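Local coordinates for protein leucyl aminopeptidase (Trypanosoma brucei brucei, PDB 5NTD) that probably removes N-terminal amino acids, leucine among them, from peptides as a two-metal M17 aminopeptidase, and binds manganese and the inhibitor bestatin, at residues E447-E452 and G471-G476; Q55-A60 and A74-K79. All coordinates share one frame; numbering follows the deposited sequence.

Contact 1: residues E447-E452 and G471-G476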
loop_
_atom_site.group_PDB
_atom_site.type_symbol
_atom_site.label_atom_id
_atom_site.label_comp_id
_atom_site.label_asym_id
_atom_site.label_seq_id
_atom_site.Cartn_x
_atom_site.Cartn_y
_atom_site.Cartn_z
ATOM N N GLU G 447 -4.011 -27.135 21.114
ATOM C CA GLU G 447 -4.455 -26.300 22.244
ATOM C C GLU G 447 -4.117 -24.822 22.044
ATOM O O GLU G 447 -4.797 -23.957 22.545
ATOM C CB GLU G 447 -3.920 -26.803 23.601
ATOM C CG GLU G 447 -2.396 -26.816 23.750
ATOM C CD GLU G 447 -1.745 -28.127 23.360
ATOM O OE1 GLU G 447 -2.245 -28.817 22.440
ATOM O OE2 GLU G 447 -0.682 -28.451 23.958
ATOM N N TYR G 448 -3.074 -24.542 21.282
ATOM C CA TYR G 448 -2.721 -23.144 20.920
ATOM C C TYR G 448 -3.316 -22.651 19.600
ATOM O O TYR G 448 -3.446 -21.460 19.395
ATOM C CB TYR G 448 -1.201 -22.936 20.897
ATOM C CG TYR G 448 -0.500 -23.117 22.217
ATOM C CD1 TYR G 448 -1.212 -23.121 23.447
ATOM C CD2 TYR G 448 0.885 -23.230 22.266
ATOM C CE1 TYR G 448 -0.548 -23.274 24.662
ATOM C CE2 TYR G 448 1.543 -23.362 23.476
ATOM C CZ TYR G 448 0.823 -23.400 24.676
ATOM O OH TYR G 448 1.482 -23.539 25.872
ATOM N N HIS G 449 -3.667 -23.561 18.713
ATOM C CA HIS G 449 -4.307 -23.192 17.417
ATOM C C HIS G 449 -5.790 -22.893 17.571
ATOM O O HIS G 449 -6.333 -21.999 16.953
ATOM C CB HIS G 449 -4.165 -24.279 16.372
ATOM C CG HIS G 449 -2.796 -24.842 16.282
ATOM N ND1 HIS G 449 -1.663 -24.080 16.477
ATOM C CD2 HIS G 449 -2.361 -26.109 16.052
ATOM C CE1 HIS G 449 -0.592 -24.843 16.363
ATOM N NE2 HIS G 449 -0.985 -26.081 16.131
ATOM N N GLU G 450 -6.434 -23.702 18.378
ATOM C CA GLU G 450 -7.895 -23.658 18.572
ATOM C C GLU G 450 -8.473 -22.257 18.881
ATOM O O GLU G 450 -9.440 -21.861 18.261
ATOM C CB GLU G 450 -8.286 -24.643 19.661
ATOM C CG GLU G 450 -9.762 -24.749 19.934
ATOM C CD GLU G 450 -10.039 -25.655 21.116
ATOM O OE1 GLU G 450 -9.089 -26.297 21.679
ATOM O OE2 GLU G 450 -11.243 -25.704 21.497
ATOM N N PRO G 451 -7.887 -21.523 19.826
ATOM C CA PRO G 451 -8.433 -20.191 20.162
ATOM C C PRO G 451 -8.410 -19.179 19.023
ATOM O O PRO G 451 -9.180 -18.219 19.035
ATOM C CB PRO G 451 -7.527 -19.702 21.297
ATOM C CG PRO G 451 -6.778 -20.897 21.763
ATOM C CD PRO G 451 -6.678 -21.820 20.596
ATOM N N GLU G 452 -7.557 -19.409 18.037
ATOM C CA GLU G 452 -7.467 -18.495 16.891
ATOM C C GLU G 452 -8.709 -18.479 16.007
ATOM O O GLU G 452 -8.912 -17.545 15.234
ATOM C CB GLU G 452 -6.257 -18.819 16.026
ATOM C CG GLU G 452 -4.927 -18.530 16.720
ATOM C CD GLU G 452 -4.697 -17.054 17.000
ATOM O OE1 GLU G 452 -5.409 -16.207 16.435
ATOM O OE2 GLU G 452 -3.787 -16.745 17.791
ATOM N N GLY G 471 0.979 -20.163 11.279
ATOM C CA GLY G 471 -0.016 -20.145 10.214
ATOM C C GLY G 471 -0.172 -21.450 9.443
ATOM O O GLY G 471 -1.248 -21.791 9.010
ATOM N N VAL G 472 0.922 -22.147 9.231
ATOM C CA VAL G 472 0.863 -23.431 8.516
ATOM C C VAL G 472 0.060 -24.391 9.404
ATOM O O VAL G 472 -0.785 -25.123 8.939
ATOM C CB VAL G 472 2.234 -24.037 8.238
ATOM C CG1 VAL G 472 2.076 -25.262 7.343
ATOM C CG2 VAL G 472 3.168 -23.046 7.568
ATOM N N SER G 473 0.380 -24.349 10.691
ATOM C CA SER G 473 -0.200 -25.239 11.676
ATOM C C SER G 473 -1.693 -24.993 11.848
ATOM O O SER G 473 -2.509 -25.916 11.861
ATOM C CB SER G 473 0.515 -25.097 13.004
ATOM O OG SER G 473 1.922 -25.284 12.865
ATOM N N CYS G 474 -2.042 -23.737 11.996
ATOM C CA CYS G 474 -3.453 -23.341 12.208
ATOM C C CYS G 474 -4.350 -23.753 11.035
ATOM O O CYS G 474 -5.467 -24.200 11.241
ATOM C CB CYS G 474 -3.588 -21.835 12.463
ATOM S SG CYS G 474 -3.077 -21.367 14.129
ATOM N N ALA G 475 -3.856 -23.628 9.819
ATOM C CA ALA G 475 -4.632 -24.093 8.644
ATOM C C ALA G 475 -4.878 -25.609 8.725
ATOM O O ALA G 475 -5.954 -26.107 8.428
ATOM C CB ALA G 475 -3.948 -23.737 7.352
ATOM N N GLY G 476 -3.856 -26.324 9.162
ATOM C CA GLY G 476 -3.968 -27.770 9.384
ATOM C C GLY G 476 -4.981 -28.065 10.463
ATOM O O GLY G 476 -5.868 -28.901 10.303
#
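The imidazole of His449 presents one face to the first turns of helix 471-480, with the backbone N of Cys474 and the carbonyl O of Ser473 lying over it. CB of Ser473 comes close to one end of the ring, 3.5 Å from CE1 of His449. At the ring's root the thiol takes over: SG of Cys474 lies 3.8 Å from CB of His449. Measured from the ring centroid of His449 that SG is 4.6 Å away and 53° off the normal, an oblique sulfur-aromatic approach. Chi1 of His449 (-46°) sets CG beside its own backbone N, and NE2 is then held by a hydrogen bond from Cys445 N, which fixes the ring's rotation. In the catalytic domain of this M17 enzyme the contact joins residues 447-449 of a short helix and the 3-10 segment 450-452 to helix 471-480, with the side chain of Cys474 about 10 Å from bound bestatin. No hydrogen bond crosses between the segments; the hydroxyl of Ser473 bonds instead to Leu443 O. Glu452 adds its aliphatic part, CG lying 4.3 Å from SG of Cys474, while its carboxylate turns away to Arg466 and Asn469.

Contact 2: residues Q55-A60 and A74-K79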
loop_
_atom_site.group_PDB
_atom_site.type_symbol
_atom_site.label_atom_id
_atom_site.label_comp_id
_atom_site.label_asym_id
_atom_site.label_seq_id
_atom_site.Cartn_x
_atom_site.Cartn_y
_atom_site.Cartn_z
ATOM N N GLN G 55 32.372 -40.399 -7.483
ATOM C CA GLN G 55 31.810 -41.391 -8.445
ATOM C C GLN G 55 32.358 -41.215 -9.869
ATOM O O GLN G 55 32.676 -42.172 -10.573
ATOM C CB GLN G 55 30.314 -41.295 -8.541
ATOM C CG GLN G 55 29.596 -41.827 -7.340
ATOM C CD GLN G 55 28.168 -41.304 -7.258
ATOM O OE1 GLN G 55 27.763 -40.408 -7.989
ATOM N NE2 GLN G 55 27.394 -41.891 -6.370
ATOM N N LEU G 56 32.507 -39.970 -10.252
ATOM C CA LEU G 56 33.068 -39.607 -11.587
ATOM C C LEU G 56 34.523 -40.092 -11.790
ATOM O O LEU G 56 34.980 -40.241 -12.927
ATOM C CB LEU G 56 32.981 -38.076 -11.845
ATOM C CG LEU G 56 31.566 -37.510 -12.070
ATOM C CD1 LEU G 56 31.582 -35.977 -11.966
ATOM C CD2 LEU G 56 30.990 -37.954 -13.407
ATOM N N ARG G 57 35.218 -40.328 -10.679
ATOM C CA ARG G 57 36.626 -40.781 -10.684
ATOM C C ARG G 57 36.791 -42.284 -10.418
ATOM O O ARG G 57 37.899 -42.800 -10.372
ATOM C CB ARG G 57 37.454 -39.964 -9.707
ATOM C CG ARG G 57 37.676 -38.559 -10.217
ATOM C CD ARG G 57 38.150 -37.595 -9.151
ATOM N NE ARG G 57 38.344 -36.239 -9.699
ATOM C CZ ARG G 57 37.368 -35.438 -10.108
ATOM N NH1 ARG G 57 36.088 -35.806 -10.007
ATOM N NH2 ARG G 57 37.649 -34.246 -10.603
ATOM N N ASP G 58 35.682 -42.977 -10.298
ATOM C CA ASP G 58 35.685 -44.432 -10.174
ATOM C C ASP G 58 36.250 -45.030 -11.455
ATOM O O ASP G 58 35.924 -44.568 -12.561
ATOM C CB ASP G 58 34.266 -44.973 -9.904
ATOM C CG ASP G 58 34.250 -46.458 -9.544
ATOM O OD1 ASP G 58 34.478 -47.315 -10.432
ATOM O OD2 ASP G 58 34.052 -46.779 -8.350
ATOM N N PRO G 59 37.106 -46.076 -11.336
ATOM C CA PRO G 59 37.674 -46.735 -12.530
ATOM C C PRO G 59 36.619 -47.240 -13.535
ATOM O O PRO G 59 36.850 -47.210 -14.737
ATOM C CB PRO G 59 38.440 -47.906 -11.936
ATOM C CG PRO G 59 38.827 -47.444 -10.580
ATOM C CD PRO G 59 37.735 -46.551 -10.097
ATOM N N ALA G 60 35.452 -47.637 -13.042
ATOM C CA ALA G 60 34.358 -48.129 -13.920
ATOM C C ALA G 60 33.934 -47.141 -14.986
ATOM O O ALA G 60 33.428 -47.519 -16.056
ATOM C CB ALA G 60 33.148 -48.521 -13.082
ATOM N N ALA G 74 36.937 -33.119 -18.979
ATOM C CA ALA G 74 35.647 -32.544 -18.555
ATOM C C ALA G 74 35.413 -32.790 -17.075
ATOM O O ALA G 74 34.967 -31.915 -16.337
ATOM C CB ALA G 74 34.495 -33.117 -19.355
ATOM N N ILE G 75 35.758 -33.991 -16.654
ATOM C CA ILE G 75 35.650 -34.389 -15.225
ATOM C C ILE G 75 36.555 -33.538 -14.309
ATOM O O ILE G 75 36.146 -33.130 -13.226
ATOM C CB ILE G 75 35.874 -35.894 -15.061
ATOM C CG1 ILE G 75 34.703 -36.632 -15.710
ATOM C CG2 ILE G 75 35.984 -36.279 -13.588
ATOM C CD1 ILE G 75 34.967 -38.099 -15.913
ATOM N N GLU G 76 37.731 -33.185 -14.800
ATOM C CA GLU G 76 38.615 -32.236 -14.062
ATOM C C GLU G 76 38.091 -30.812 -14.005
ATOM O O GLU G 76 38.267 -30.111 -13.032
ATOM C CB GLU G 76 40.033 -32.164 -14.656
ATOM C CG GLU G 76 40.852 -33.432 -14.474
ATOM C CD GLU G 76 40.874 -33.899 -13.018
ATOM O OE1 GLU G 76 41.033 -33.043 -12.105
ATOM O OE2 GLU G 76 40.713 -35.122 -12.798
ATOM N N ARG G 77 37.489 -30.388 -15.095
ATOM C CA ARG G 77 37.127 -28.964 -15.283
ATOM C C ARG G 77 35.738 -28.580 -14.760
ATOM O O ARG G 77 35.480 -27.424 -14.465
ATOM C CB ARG G 77 37.273 -28.563 -16.766
ATOM C CG ARG G 77 38.724 -28.355 -17.180
ATOM C CD ARG G 77 38.831 -28.132 -18.676
ATOM N NE ARG G 77 40.215 -28.008 -19.154
ATOM C CZ ARG G 77 40.754 -26.925 -19.724
ATOM N NH1 ARG G 77 42.027 -26.965 -20.079
ATOM N NH2 ARG G 77 40.060 -25.812 -19.940
ATOM N N VAL G 78 34.855 -29.559 -14.684
ATOM C CA VAL G 78 33.471 -29.341 -14.233
ATOM C C VAL G 78 33.464 -28.845 -12.780
ATOM O O VAL G 78 34.261 -29.272 -11.940
ATOM C CB VAL G 78 32.570 -30.584 -14.388
ATOM C CG1 VAL G 78 32.961 -31.675 -13.405
ATOM C CG2 VAL G 78 31.099 -30.223 -14.224
ATOM N N LYS G 79 32.580 -27.895 -12.529
ATOM C CA LYS G 79 32.364 -27.326 -11.186
ATOM C C LYS G 79 31.225 -28.098 -10.472
ATOM O O LYS G 79 30.301 -28.587 -11.101
ATOM C CB LYS G 79 32.071 -25.819 -11.275
ATOM C CG LYS G 79 33.271 -24.978 -11.731
ATOM C CD LYS G 79 32.947 -23.475 -11.765
ATOM C CE LYS G 79 32.006 -23.059 -12.902
ATOM N NZ LYS G 79 32.703 -22.251 -13.937
HETATM O O HOH W 1 36.908 -30.997 -10.787
#
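Ile75 reaches from helix 69-77 to the turn at 55-58, where Leu56 and Arg57 receive it. The two segments belong to the N-terminal domain, whose family is placed in the macro clan, and in the chain they fall in the connection from strand 46-52 to strand 83-89 of its mixed six-stranded sheet. Ala74, which opens the second segment, faces strands 83-89 and 99-107 through Tyr84, Val86 and Val104. At Ile75 the side chain divides its contacts by branch. CD1 lies 3.7 Å from the carbonyl O of Leu56, whereas CG2 packs 3.9 Å from CB of Leu56. The same CG2 sits 3.5 Å above the guanidinium plane of Arg57, offset toward its rim, so this methyl meets both neighbours. Val104 of strand 99-107 touches Leu56 and Ile75 alike, placing their apolar pairing against the sheet. The backbone O of Ile75 also accepts a weak hydrogen bond from NH2 of Arg57, 3.2 Å long and bent to 129°. The extended chain of Arg57 carries its guanidinium across to the helix, and NH1 is fixed from its own side by His53 O. Glu76 begins by pointing away from the turn, but a bend at chi2 (-52°) brings its carboxylate back toward Arg57, with OE2 oblique to the guanidinium. The planes of carboxylate and guanidinium are 81° apart, and the salt bridge from Arg57 NH2 to Glu76 OE2 is long at 3.9 Å. Val78, where the chain leaves helical geometry, has its CB directed toward 55-60, and its side chain packs on Tyr84 and Glu106 of the two strands. A water near the helix end donates to Glu76 O at 2.8 Å and weakly accepts from NH2 of Arg57 at 3.3 Å.

In the fold
Contact 1 is buried throughout, all four of its touching residues being enclosed, whereas contact 2 is only partly buried, with Leu56 and Ile75 inside and Glu76 exposed. They share no secondary-structure element: 447-452 and 471-476 belong to the catalytic domain, 55-60 and 74-79 to the N-terminal domain, and their centres are 50 Å apart. The chemistry follows this placing. The buried contact relies on a ring, a thiol and methylene groups, and sends its polar ends to partners beyond both segments; the more open one combines an apolar pair with weak or long polar links and a water. A second subunit approaches contact 1, a third contact 2.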